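Local structure of mucin-like protocadherin (Homo sapiens, 6OAE) at residues 118-122 against 123-127; 47-51 against 52-56; 182-186 against 187-191. The protein probably forms calcium-dependent heterophilic adhesion complexes with CDHR2 on adjacent microvilli, and is represented here by its first two extracellular cadherin repeats. One frame throughout, in Å; residues are numbered along the deposited sequence.

Interaction 1: residues 118-122 against 123-127; sequences TVIPE and TQLQA
Gln124 folds back against Ile120 and Pro121 in a single, weakly bonded helical turn that follows a classic beta bulge, Val119 and Ile120 facing Leu161, in the second cadherin repeat. With CG placed beside its own backbone N (chi1 -72°) and the chain extended beyond, the Gln124 side chain returns toward the bulge. Its CB meets Ile120 CG2 at 3.5 Å. CG and CD then run past the CG-CD side of the proline ring, CD lying 3.7 Å from Pro121 CD. At the tip, NE2 stays in van der Waals range of Pro121 CG and CD, whereas OE1 rests against Ile120 CG2 and takes a hydrogen bond from a water that also donates to Val119 O, each at 2.9 Å.

Ile120 CG2 also reaches Leu125 CG at 3.6 Å, the two side chains crossing at about a right angle. Leu125 continues inward to Leu179 of strand 174-182, and Ile120 to Ile107, so the turn is seated on the core of the sandwich. The backbone closes with Gln124 N to Pro121 O, and Glu122 O accepts two bonds: Leu125 N at 3.1 Å from above the carbonyl plane, and Gln126 N at 2.8 Å almost in line with C=O.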
ATOM      1  N   THR A 118      20.523 -19.283   9.133  1.00 24.29           N
ATOM      2  CA  THR A 118      20.056 -18.185   8.255  1.00 24.03           C
ATOM      3  C   THR A 118      21.284 -17.694   7.497  1.00 22.74           C
ATOM      4  O   THR A 118      22.283 -17.375   8.169  1.00 21.65           O
ATOM      5  CB  THR A 118      19.374 -17.053   9.038  1.00 25.06           C
ATOM      6  OG1 THR A 118      18.180 -17.583   9.588  1.00 26.34           O
ATOM      7  CG2 THR A 118      19.035 -15.873   8.161  1.00 25.87           C
ATOM      8  N   VAL A 119      21.240 -17.643   6.164  1.00 20.59           N
ATOM      9  CA  VAL A 119      22.379 -17.164   5.327  1.00 21.40           C
ATOM     10  C   VAL A 119      22.065 -15.771   4.767  1.00 20.61           C
ATOM     11  O   VAL A 119      23.019 -15.006   4.511  1.00 20.49           O
ATOM     12  CB  VAL A 119      22.701 -18.203   4.232  1.00 23.36           C
ATOM     13  CG1 VAL A 119      23.616 -17.672   3.154  1.00 25.88           C
ATOM     14  CG2 VAL A 119      23.300 -19.466   4.851  1.00 24.17           C
ATOM     15  N   ILE A 120      20.789 -15.444   4.538  1.00 20.17           N
ATOM     16  CA  ILE A 120      20.369 -14.067   4.134  1.00 20.77           C
ATOM     17  C   ILE A 120      19.219 -13.690   5.059  1.00 21.14           C
ATOM     18  O   ILE A 120      18.197 -14.368   5.070  1.00 19.83           O
ATOM     19  CB  ILE A 120      19.964 -13.951   2.656  1.00 21.09           C
ATOM     20  CG1 ILE A 120      20.990 -14.592   1.717  1.00 21.08           C
ATOM     21  CG2 ILE A 120      19.740 -12.489   2.309  1.00 22.38           C
ATOM     22  CD1 ILE A 120      20.572 -14.611   0.247  1.00 20.99           C
ATOM     23  N   PRO A 121      19.335 -12.607   5.849  1.00 21.71           N
ATOM     24  CA  PRO A 121      18.245 -12.195   6.712  1.00 23.06           C
ATOM     25  C   PRO A 121      17.167 -11.491   5.867  1.00 22.94           C
ATOM     26  O   PRO A 121      17.441 -11.007   4.755  1.00 21.94           O
ATOM     27  CB  PRO A 121      18.952 -11.266   7.705  1.00 23.11           C
ATOM     28  CG  PRO A 121      19.984 -10.589   6.838  1.00 22.92           C
ATOM     29  CD  PRO A 121      20.490 -11.693   5.937  1.00 23.27           C
ATOM     30  N   GLU A 122      15.959 -11.472   6.422  1.00 26.54           N
ATOM     31  CA  GLU A 122      14.736 -10.830   5.857  1.00 30.49           C
ATOM     32  C   GLU A 122      15.070  -9.417   5.326  1.00 30.50           C
ATOM     33  O   GLU A 122      14.591  -9.056   4.237  1.00 31.10           O
ATOM     34  CB  GLU A 122      13.664 -10.853   6.953  1.00 33.54           C
ATOM     35  CG  GLU A 122      12.263 -10.892   6.426  1.00 37.35           C
ATOM     36  CD  GLU A 122      11.152 -10.946   7.470  1.00 38.03           C
ATOM     37  OE1 GLU A 122      10.063 -10.390   7.193  1.00 43.74           O
ATOM     38  OE2 GLU A 122      11.356 -11.557   8.531  1.00 39.19           O
ATOM     39  N   THR A 123      15.889  -8.642   6.045  1.00 30.61           N
ATOM     40  CA  THR A 123      16.246  -7.232   5.706  1.00 32.01           C
ATOM     41  C   THR A 123      16.942  -7.120   4.333  1.00 31.20           C
ATOM     42  O   THR A 123      16.794  -6.064   3.670  1.00 31.99           O
ATOM     43  CB  THR A 123      17.110  -6.618   6.816  1.00 33.34           C
ATOM     44  OG1 THR A 123      18.187  -7.513   7.090  1.00 34.38           O
ATOM     45  CG2 THR A 123      16.328  -6.366   8.089  1.00 34.10           C
ATOM     46  N   GLN A 124      17.680  -8.138   3.918  1.00 28.35           N
ATOM     47  CA  GLN A 124      18.431  -8.133   2.639  1.00 28.65           C
ATOM     48  C   GLN A 124      17.541  -8.597   1.481  1.00 26.90           C
ATOM     49  O   GLN A 124      17.935  -8.309   0.330  1.00 27.22           O
ATOM     50  CB  GLN A 124      19.694  -8.981   2.764  1.00 28.98           C
ATOM     51  CG  GLN A 124      20.756  -8.312   3.634  1.00 29.39           C
ATOM     52  CD  GLN A 124      22.017  -9.123   3.793  1.00 29.67           C
ATOM     53  OE1 GLN A 124      22.375  -9.949   2.942  1.00 30.85           O
ATOM     54  NE2 GLN A 124      22.728  -8.873   4.887  1.00 29.11           N
ATOM     55  N   LEU A 125      16.407  -9.276   1.741  1.00 26.28           N
ATOM     56  CA  LEU A 125      15.540  -9.811   0.645  1.00 25.89           C
ATOM     57  C   LEU A 125      14.209  -9.080   0.539  1.00 25.91           C
ATOM     58  O   LEU A 125      13.658  -9.142  -0.535  1.00 27.43           O
ATOM     59  CB  LEU A 125      15.277 -11.310   0.857  1.00 24.56           C
ATOM     60  CG  LEU A 125      16.503 -12.218   0.754  1.00 24.53           C
ATOM     61  CD1 LEU A 125      16.089 -13.688   0.663  1.00 25.76           C
ATOM     62  CD2 LEU A 125      17.339 -11.858  -0.449  1.00 24.67           C
ATOM     63  N   GLN A 126      13.719  -8.448   1.593  1.00 27.07           N
ATOM     64  CA  GLN A 126      12.322  -7.941   1.633  1.00 28.36           C
ATOM     65  C   GLN A 126      12.106  -6.873   0.556  1.00 27.20           C
ATOM     66  O   GLN A 126      13.033  -6.088   0.241  1.00 25.21           O
ATOM     67  CB  GLN A 126      11.925  -7.463   3.027  1.00 31.26           C
ATOM     68  CG  GLN A 126      12.702  -6.256   3.533  1.00 34.01           C
ATOM     69  CD  GLN A 126      12.484  -6.062   5.014  1.00 36.81           C
ATOM     70  OE1 GLN A 126      11.699  -6.772   5.647  1.00 40.06           O
ATOM     71  NE2 GLN A 126      13.182  -5.089   5.585  1.00 39.21           N
ATOM     72  N   ALA A 127      10.908  -6.886  -0.010  1.00 26.42           N
ATOM     73  CA  ALA A 127      10.396  -5.834  -0.902  1.00 26.67           C
ATOM     74  C   ALA A 127       9.635  -4.811  -0.056  1.00 26.99           C
ATOM     75  O   ALA A 127       9.417  -5.052   1.145  1.00 27.84           O
ATOM     76  CB  ALA A 127       9.524  -6.460  -1.962  1.00 26.30           C
TER
HETATM   77  O   HOH W   1      23.843 -12.325   3.839  1.00 24.43           O

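Interaction 2: residues 47-51 against 52-56; sequences FRIQG and NQLFL
Arg48 and Phe55 form an antiparallel hydrogen-bonded pair (Arg48 N to Phe55 O 3.0 Å, Phe55 N to Arg48 O 2.8 Å) at the centre of a hairpin whose strands 47-50 and 53-56 run at 148° and are joined by a type I' turn from Gln50 to Gln53, with Gly51 and Asn52 both at positive phi.

The side chains of this pair also meet on one face of the sheet. Arg48 starts with CG wedged between its backbone N and carbonyl carbon (chi1 74°), then runs extended to NE, which brings the guanidinium flat onto the Phe55 ring. The planes differ by 11° and the centres are 4.0 Å apart, a stacked cation-pi contact with NH2 over the middle of the ring. Two bonds restrain the rotation of the guanidinium: NE donates to Gln50 OE1 at 2.8 Å, and NH1 to Asn57 OD1. Gln50 O lies at the ring edge of Phe55.

On the other, largely buried face, Leu54 CD1 touches Phe47 CD1 at 3.8 Å and Ile49 CG1 at 3.9 Å, while Leu56 CD2 lies 4.0 Å from Phe47 CE1. Phe47 packs further onto Leu68 and Val88 of the facing sheet. Fourth and fifth strands of the repeat, in a sheet ordered 26-27, 53-56, 47-50, with one face mixed polar and aromatic and the other apolar, they form the D-E hairpin of a cadherin beta sandwich.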
ATOM      1  N   PHE A  47     -12.565  20.332  -1.575  1.00 24.17           N
ATOM      2  CA  PHE A  47     -14.023  20.514  -1.703  1.00 23.83           C
ATOM      3  C   PHE A  47     -14.356  21.822  -2.390  1.00 24.19           C
ATOM      4  O   PHE A  47     -13.540  22.762  -2.375  1.00 23.66           O
ATOM      5  CB  PHE A  47     -14.661  20.503  -0.310  1.00 22.96           C
ATOM      6  CG  PHE A  47     -14.545  19.201   0.436  1.00 22.54           C
ATOM      7  CD1 PHE A  47     -15.423  18.150   0.169  1.00 22.81           C
ATOM      8  CD2 PHE A  47     -13.562  19.012   1.390  1.00 21.88           C
ATOM      9  CE1 PHE A  47     -15.318  16.951   0.855  1.00 22.95           C
ATOM     10  CE2 PHE A  47     -13.453  17.817   2.076  1.00 22.07           C
ATOM     11  CZ  PHE A  47     -14.336  16.783   1.813  1.00 22.09           C
ATOM     12  N   ARG A  48     -15.568  21.895  -2.927  1.00 23.85           N
ATOM     13  CA  ARG A  48     -16.203  23.183  -3.266  1.00 24.25           C
ATOM     14  C   ARG A  48     -17.677  23.078  -2.945  1.00 24.04           C
ATOM     15  O   ARG A  48     -18.210  21.958  -2.863  1.00 21.92           O
ATOM     16  CB  ARG A  48     -16.005  23.600  -4.725  1.00 26.61           C
ATOM     17  CG  ARG A  48     -16.838  22.833  -5.743  1.00 27.41           C
ATOM     18  CD  ARG A  48     -16.625  23.336  -7.168  1.00 29.13           C
ATOM     19  NE  ARG A  48     -17.694  22.810  -7.998  1.00 28.07           N
ATOM     20  CZ  ARG A  48     -17.740  21.581  -8.494  1.00 29.73           C
ATOM     21  NH1 ARG A  48     -16.759  20.714  -8.281  1.00 31.50           N
ATOM     22  NH2 ARG A  48     -18.779  21.216  -9.217  1.00 28.67           N
ATOM     23  N   ILE A  49     -18.290  24.231  -2.797  1.00 24.60           N
ATOM     24  CA  ILE A  49     -19.742  24.396  -2.641  1.00 24.85           C
ATOM     25  C   ILE A  49     -20.206  25.266  -3.794  1.00 26.39           C
ATOM     26  O   ILE A  49     -19.637  26.358  -3.976  1.00 26.03           O
ATOM     27  CB  ILE A  49     -20.078  24.995  -1.273  1.00 26.44           C
ATOM     28  CG1 ILE A  49     -19.572  24.096  -0.143  1.00 27.03           C
ATOM     29  CG2 ILE A  49     -21.569  25.276  -1.181  1.00 26.41           C
ATOM     30  CD1 ILE A  49     -19.695  24.734   1.240  1.00 27.96           C
ATOM     31  N   GLN A  50     -21.181  24.766  -4.534  1.00 28.61           N
ATOM     32  CA  GLN A  50     -21.887  25.472  -5.630  1.00 30.35           C
ATOM     33  C   GLN A  50     -23.348  25.055  -5.600  1.00 28.99           C
ATOM     34  O   GLN A  50     -23.618  23.829  -5.479  1.00 28.79           O
ATOM     35  CB  GLN A  50     -21.271  25.128  -6.986  1.00 33.04           C
ATOM     36  CG  GLN A  50     -20.207  26.111  -7.432  1.00 35.30           C
ATOM     37  CD  GLN A  50     -19.813  25.842  -8.865  1.00 37.69           C
ATOM     38  OE1 GLN A  50     -19.350  24.757  -9.203  1.00 37.75           O
ATOM     39  NE2 GLN A  50     -20.011  26.831  -9.724  1.00 39.08           N
ATOM     40  N   GLY A  51     -24.250  26.032  -5.714  1.00 27.34           N
ATOM     41  CA  GLY A  51     -25.700  25.825  -5.656  1.00 26.75           C
ATOM     42  C   GLY A  51     -26.106  25.068  -4.408  1.00 26.08           C
ATOM     43  O   GLY A  51     -26.992  24.228  -4.515  1.00 27.47           O
ATOM     44  N   ASN A  52     -25.470  25.349  -3.270  1.00 26.85           N
ATOM     45  CA  ASN A  52     -25.815  24.737  -1.953  1.00 28.09           C
ATOM     46  C   ASN A  52     -25.624  23.215  -2.017  1.00 26.98           C
ATOM     47  O   ASN A  52     -26.396  22.473  -1.363  1.00 25.45           O
ATOM     48  CB  ASN A  52     -27.223  25.171  -1.506  1.00 29.51           C
ATOM     49  CG  ASN A  52     -27.260  26.636  -1.133  1.00 31.74           C
ATOM     50  OD1 ASN A  52     -26.217  27.266  -0.945  1.00 31.13           O
ATOM     51  ND2 ASN A  52     -28.455  27.181  -1.015  1.00 34.32           N
ATOM     52  N   GLN A  53     -24.624  22.761  -2.781  1.00 25.33           N
ATOM     53  CA  GLN A  53     -24.227  21.329  -2.830  1.00 24.96           C
ATOM     54  C   GLN A  53     -22.738  21.262  -2.538  1.00 22.62           C
ATOM     55  O   GLN A  53     -22.012  22.185  -2.970  1.00 21.42           O
ATOM     56  CB  GLN A  53     -24.553  20.711  -4.189  1.00 26.07           C
ATOM     57  CG  GLN A  53     -26.043  20.699  -4.523  1.00 28.63           C
ATOM     58  CD  GLN A  53     -26.321  20.056  -5.861  1.00 29.68           C
ATOM     59  OE1 GLN A  53     -25.782  20.451  -6.876  1.00 34.15           O
ATOM     60  NE2 GLN A  53     -27.175  19.060  -5.878  1.00 32.78           N
ATOM     61  N   LEU A  54     -22.307  20.216  -1.830  1.00 21.92           N
ATOM     62  CA  LEU A  54     -20.893  19.962  -1.524  1.00 21.32           C
ATOM     63  C   LEU A  54     -20.359  18.986  -2.567  1.00 21.68           C
ATOM     64  O   LEU A  54     -20.979  17.924  -2.782  1.00 20.82           O
ATOM     65  CB  LEU A  54     -20.728  19.385  -0.126  1.00 21.64           C
ATOM     66  CG  LEU A  54     -19.292  19.096   0.300  1.00 21.68           C
ATOM     67  CD1 LEU A  54     -18.477  20.367   0.384  1.00 21.88           C
ATOM     68  CD2 LEU A  54     -19.270  18.339   1.618  1.00 22.08           C
ATOM     69  N   PHE A  55     -19.253  19.351  -3.171  1.00 20.78           N
ATOM     70  CA  PHE A  55     -18.546  18.537  -4.180  1.00 22.28           C
ATOM     71  C   PHE A  55     -17.121  18.253  -3.719  1.00 22.40           C
ATOM     72  O   PHE A  55     -16.557  19.085  -2.974  1.00 22.01           O
ATOM     73  CB  PHE A  55     -18.480  19.293  -5.505  1.00 22.32           C
ATOM     74  CG  PHE A  55     -19.787  19.541  -6.198  1.00 22.81           C
ATOM     75  CD1 PHE A  55     -20.517  20.700  -5.955  1.00 22.79           C
ATOM     76  CD2 PHE A  55     -20.259  18.645  -7.151  1.00 23.07           C
ATOM     77  CE1 PHE A  55     -21.713  20.932  -6.617  1.00 23.93           C
ATOM     78  CE2 PHE A  55     -21.463  18.878  -7.807  1.00 23.62           C
ATOM     79  CZ  PHE A  55     -22.178  20.026  -7.550  1.00 23.68           C
ATOM     80  N   LEU A  56     -16.585  17.115  -4.168  1.00 23.55           N
ATOM     81  CA  LEU A  56     -15.140  16.780  -4.187  1.00 26.29           C
ATOM     82  C   LEU A  56     -14.580  17.307  -5.500  1.00 27.68           C
ATOM     83  O   LEU A  56     -15.185  16.967  -6.518  1.00 27.99           O
ATOM     84  CB  LEU A  56     -14.951  15.256  -4.156  1.00 26.75           C
ATOM     85  CG  LEU A  56     -14.658  14.591  -2.827  1.00 27.51           C
ATOM     86  CD1 LEU A  56     -14.526  13.092  -3.025  1.00 28.29           C
ATOM     87  CD2 LEU A  56     -13.394  15.157  -2.197  1.00 27.82           C
TER

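Interaction 3: residues 182-186 against 187-191; sequences RDTPG and ENVEP. With CA (calcium ion), chain E.
Arg182 and Glu187 are brought together by their first torsions: CG of Arg182 sits between its backbone N and carbonyl carbon (chi1 63°) on a chain that then runs extended to NE, while CG of Glu187 lies beside its own N (chi1 -66°). With these torsions Glu187 CG lies over one face of the guanidinium, near its rim, 3.7 Å from Arg182 NH1. The carboxylate is turned 50° from the guanidinium plane, and OE1 remains 4.1 Å from NH1, far to one side of that plane. The charges may attract at this distance, but no N-H points at the oxygen and there is no salt bridge. The directed bonds of Arg182 go to the backbone instead: NH2 donates to Pro185 O at 2.8 Å, and NE makes only weak bonds, to Thr184 O and Pro185 O.

Thr184 fixes the next bend. Its OG1, also hydrogen-bonded to Ser192 OG, donates to Gly186 O at 2.7 Å, in the carbonyl plane, which holds the chain curled back on itself. Val189 CG2 packs 3.7 Å from the same OG1, the two side chains running antiparallel past one another. Thr184 CG2 comes within 3.4 Å of Pro191 O, just beyond a cis peptide bond.

Asp183, next to Arg182 in sequence, binds a calcium ion through OD2 at 2.3 Å. Asn94, Asn96, Asp129, Asp131 and Asp134 supply the remaining protein ligands, making this part of the calcium-binding linker between the two cadherin repeats.

Residues 183-191 form most of the loop from strand 174-182 to strand 194-204, neighbours in one sheet. Arg182, at the end of the former, bonds through its backbone to Phe137 of strand 137-142, whose side chain also touches Pro185.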
ATOM      1  N   ARG A 182       4.561 -11.138  -4.223  1.00 21.49           N
ATOM      2  CA  ARG A 182       3.227 -10.629  -4.628  1.00 22.45           C
ATOM      3  C   ARG A 182       2.599  -9.992  -3.393  1.00 22.33           C
ATOM      4  O   ARG A 182       3.022 -10.340  -2.254  1.00 21.06           O
ATOM      5  CB  ARG A 182       2.369 -11.727  -5.274  1.00 23.61           C
ATOM      6  CG  ARG A 182       2.043 -12.887  -4.356  1.00 25.14           C
ATOM      7  CD  ARG A 182       1.012 -13.884  -4.873  1.00 26.83           C
ATOM      8  NE  ARG A 182       0.734 -14.845  -3.806  1.00 27.03           N
ATOM      9  CZ  ARG A 182       1.436 -15.956  -3.542  1.00 30.38           C
ATOM     10  NH1 ARG A 182       2.483 -16.313  -4.273  1.00 31.89           N
ATOM     11  NH2 ARG A 182       1.072 -16.728  -2.535  1.00 29.78           N
ATOM     12  N   ASP A 183       1.618  -9.107  -3.601  1.00 22.29           N
ATOM     13  CA  ASP A 183       0.962  -8.348  -2.503  1.00 22.46           C
ATOM     14  C   ASP A 183      -0.418  -8.943  -2.182  1.00 23.98           C
ATOM     15  O   ASP A 183      -1.201  -8.251  -1.554  1.00 23.37           O
ATOM     16  CB  ASP A 183       0.897  -6.866  -2.852  1.00 22.91           C
ATOM     17  CG  ASP A 183       0.203  -6.531  -4.161  1.00 22.39           C
ATOM     18  OD1 ASP A 183      -0.366  -7.454  -4.818  1.00 21.60           O
ATOM     19  OD2 ASP A 183       0.267  -5.343  -4.523  1.00 23.42           O
ATOM     20  N   THR A 184      -0.696 -10.177  -2.612  1.00 23.80           N
ATOM     21  CA  THR A 184      -1.957 -10.907  -2.328  1.00 23.65           C
ATOM     22  C   THR A 184      -1.632 -12.344  -1.941  1.00 24.41           C
ATOM     23  O   THR A 184      -0.669 -12.925  -2.434  1.00 23.85           O
ATOM     24  CB  THR A 184      -2.907 -10.868  -3.530  1.00 24.01           C
ATOM     25  OG1 THR A 184      -2.297 -11.543  -4.641  1.00 24.05           O
ATOM     26  CG2 THR A 184      -3.293  -9.449  -3.884  1.00 23.83           C
ATOM     27  N   PRO A 185      -2.419 -12.978  -1.055  1.00 25.37           N
ATOM     28  CA  PRO A 185      -2.193 -14.380  -0.729  1.00 25.81           C
ATOM     29  C   PRO A 185      -2.379 -15.282  -1.959  1.00 27.57           C
ATOM     30  O   PRO A 185      -1.652 -16.234  -2.085  1.00 28.56           O
ATOM     31  CB  PRO A 185      -3.266 -14.729   0.313  1.00 26.00           C
ATOM     32  CG  PRO A 185      -3.875 -13.425   0.736  1.00 27.06           C
ATOM     33  CD  PRO A 185      -3.545 -12.391  -0.313  1.00 26.40           C
ATOM     34  N   GLY A 186      -3.352 -14.940  -2.812  1.00 29.72           N
ATOM     35  CA  GLY A 186      -3.726 -15.693  -4.023  1.00 32.84           C
ATOM     36  C   GLY A 186      -2.863 -15.294  -5.206  1.00 34.64           C
ATOM     37  O   GLY A 186      -2.570 -14.082  -5.362  1.00 31.35           O
ATOM     38  N   GLU A 187      -2.465 -16.271  -6.015  1.00 37.24           N
ATOM     39  CA  GLU A 187      -1.597 -16.044  -7.200  1.00 43.00           C
ATOM     40  C   GLU A 187      -2.408 -15.505  -8.384  1.00 42.63           C
ATOM     41  O   GLU A 187      -1.821 -14.788  -9.205  1.00 42.29           O
ATOM     42  CB  GLU A 187      -0.910 -17.344  -7.610  1.00 44.51           C
ATOM     43  CG  GLU A 187       0.072 -17.855  -6.580  1.00 47.71           C
ATOM     44  CD  GLU A 187       0.800 -19.112  -7.013  1.00 51.52           C
ATOM     45  OE1 GLU A 187       1.444 -19.758  -6.152  1.00 52.83           O
ATOM     46  OE2 GLU A 187       0.719 -19.447  -8.221  1.00 53.70           O
ATOM     47  N   ASN A 188      -3.699 -15.837  -8.471  1.00 43.56           N
ATOM     48  CA  ASN A 188      -4.524 -15.629  -9.695  1.00 43.35           C
ATOM     49  C   ASN A 188      -5.655 -14.628  -9.455  1.00 42.86           C
ATOM     50  O   ASN A 188      -6.570 -14.591 -10.291  1.00 44.64           O
ATOM     51  CB  ASN A 188      -5.092 -16.961 -10.198  1.00 43.71           C
ATOM     52  CG  ASN A 188      -4.051 -18.062 -10.236  1.00 43.77           C
ATOM     53  OD1 ASN A 188      -4.308 -19.175  -9.800  1.00 45.19           O
ATOM     54  ND2 ASN A 188      -2.871 -17.765 -10.741  1.00 44.08           N
ATOM     55  N   VAL A 189      -5.606 -13.838  -8.382  1.00 41.88           N
ATOM     56  CA  VAL A 189      -6.672 -12.833  -8.072  1.00 41.48           C
ATOM     57  C   VAL A 189      -6.294 -11.483  -8.703  1.00 42.48           C
ATOM     58  O   VAL A 189      -5.123 -11.320  -9.101  1.00 42.11           O
ATOM     59  CB  VAL A 189      -6.924 -12.711  -6.559  1.00 41.31           C
ATOM     60  CG1 VAL A 189      -7.326 -14.061  -5.964  1.00 42.32           C
ATOM     61  CG2 VAL A 189      -5.727 -12.114  -5.818  1.00 40.30           C
ATOM     62  N   GLU A 190      -7.267 -10.568  -8.763  1.00 43.81           N
ATOM     63  CA  GLU A 190      -7.170  -9.204  -9.354  1.00 45.30           C
ATOM     64  C   GLU A 190      -7.818  -8.193  -8.400  1.00 42.13           C
ATOM     65  O   GLU A 190      -8.952  -8.397  -7.986  1.00 42.81           O
ATOM     66  CB  GLU A 190      -7.829  -9.241 -10.737  1.00 50.02           C
ATOM     67  CG  GLU A 190      -6.956  -9.938 -11.778  1.00 53.65           C
ATOM     68  CD  GLU A 190      -7.648 -10.692 -12.904  1.00 58.59           C
ATOM     69  OE1 GLU A 190      -8.875 -10.937 -12.815  1.00 61.50           O
ATOM     70  OE2 GLU A 190      -6.945 -11.043 -13.877  1.00 60.55           O
ATOM     71  N   PRO A 191      -7.154  -7.084  -7.989  1.00 38.25           N
ATOM     72  CA  PRO A 191      -5.787  -6.744  -8.401  1.00 37.83           C
ATOM     73  C   PRO A 191      -4.712  -7.509  -7.604  1.00 36.03           C
ATOM     74  O   PRO A 191      -4.914  -7.783  -6.423  1.00 37.13           O
ATOM     75  CB  PRO A 191      -5.713  -5.248  -8.073  1.00 38.44           C
ATOM     76  CG  PRO A 191      -6.556  -5.126  -6.826  1.00 38.58           C
ATOM     77  CD  PRO A 191      -7.696  -6.096  -7.045  1.00 38.22           C
TER
HETATM   78 CA    CA E 304       0.104  -3.369  -3.304  1.00 23.42          CA

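Overall arrangement
All three contacts are local turns, but they occupy different places in the two-repeat rod. Interaction 2 lies in the first repeat and interactions 1 and 3 in the second, with the centres of 1 and 2 about 50 Å apart and those of 1 and 3 about 22 Å. Interactions 1 and 2 are partly buried, each setting aliphatic or aromatic side chains against the sandwich core, and interaction 3 is a surface contact. Interactions 1 and 3 share strand 174-182, which packs against Leu125 of the former and runs into the latter. The bonding differs accordingly, with helical-turn bonds in 1, strand pairing and cation-pi stacking in 2, and side-chain-to-carbonyl bonds beside calcium in 3.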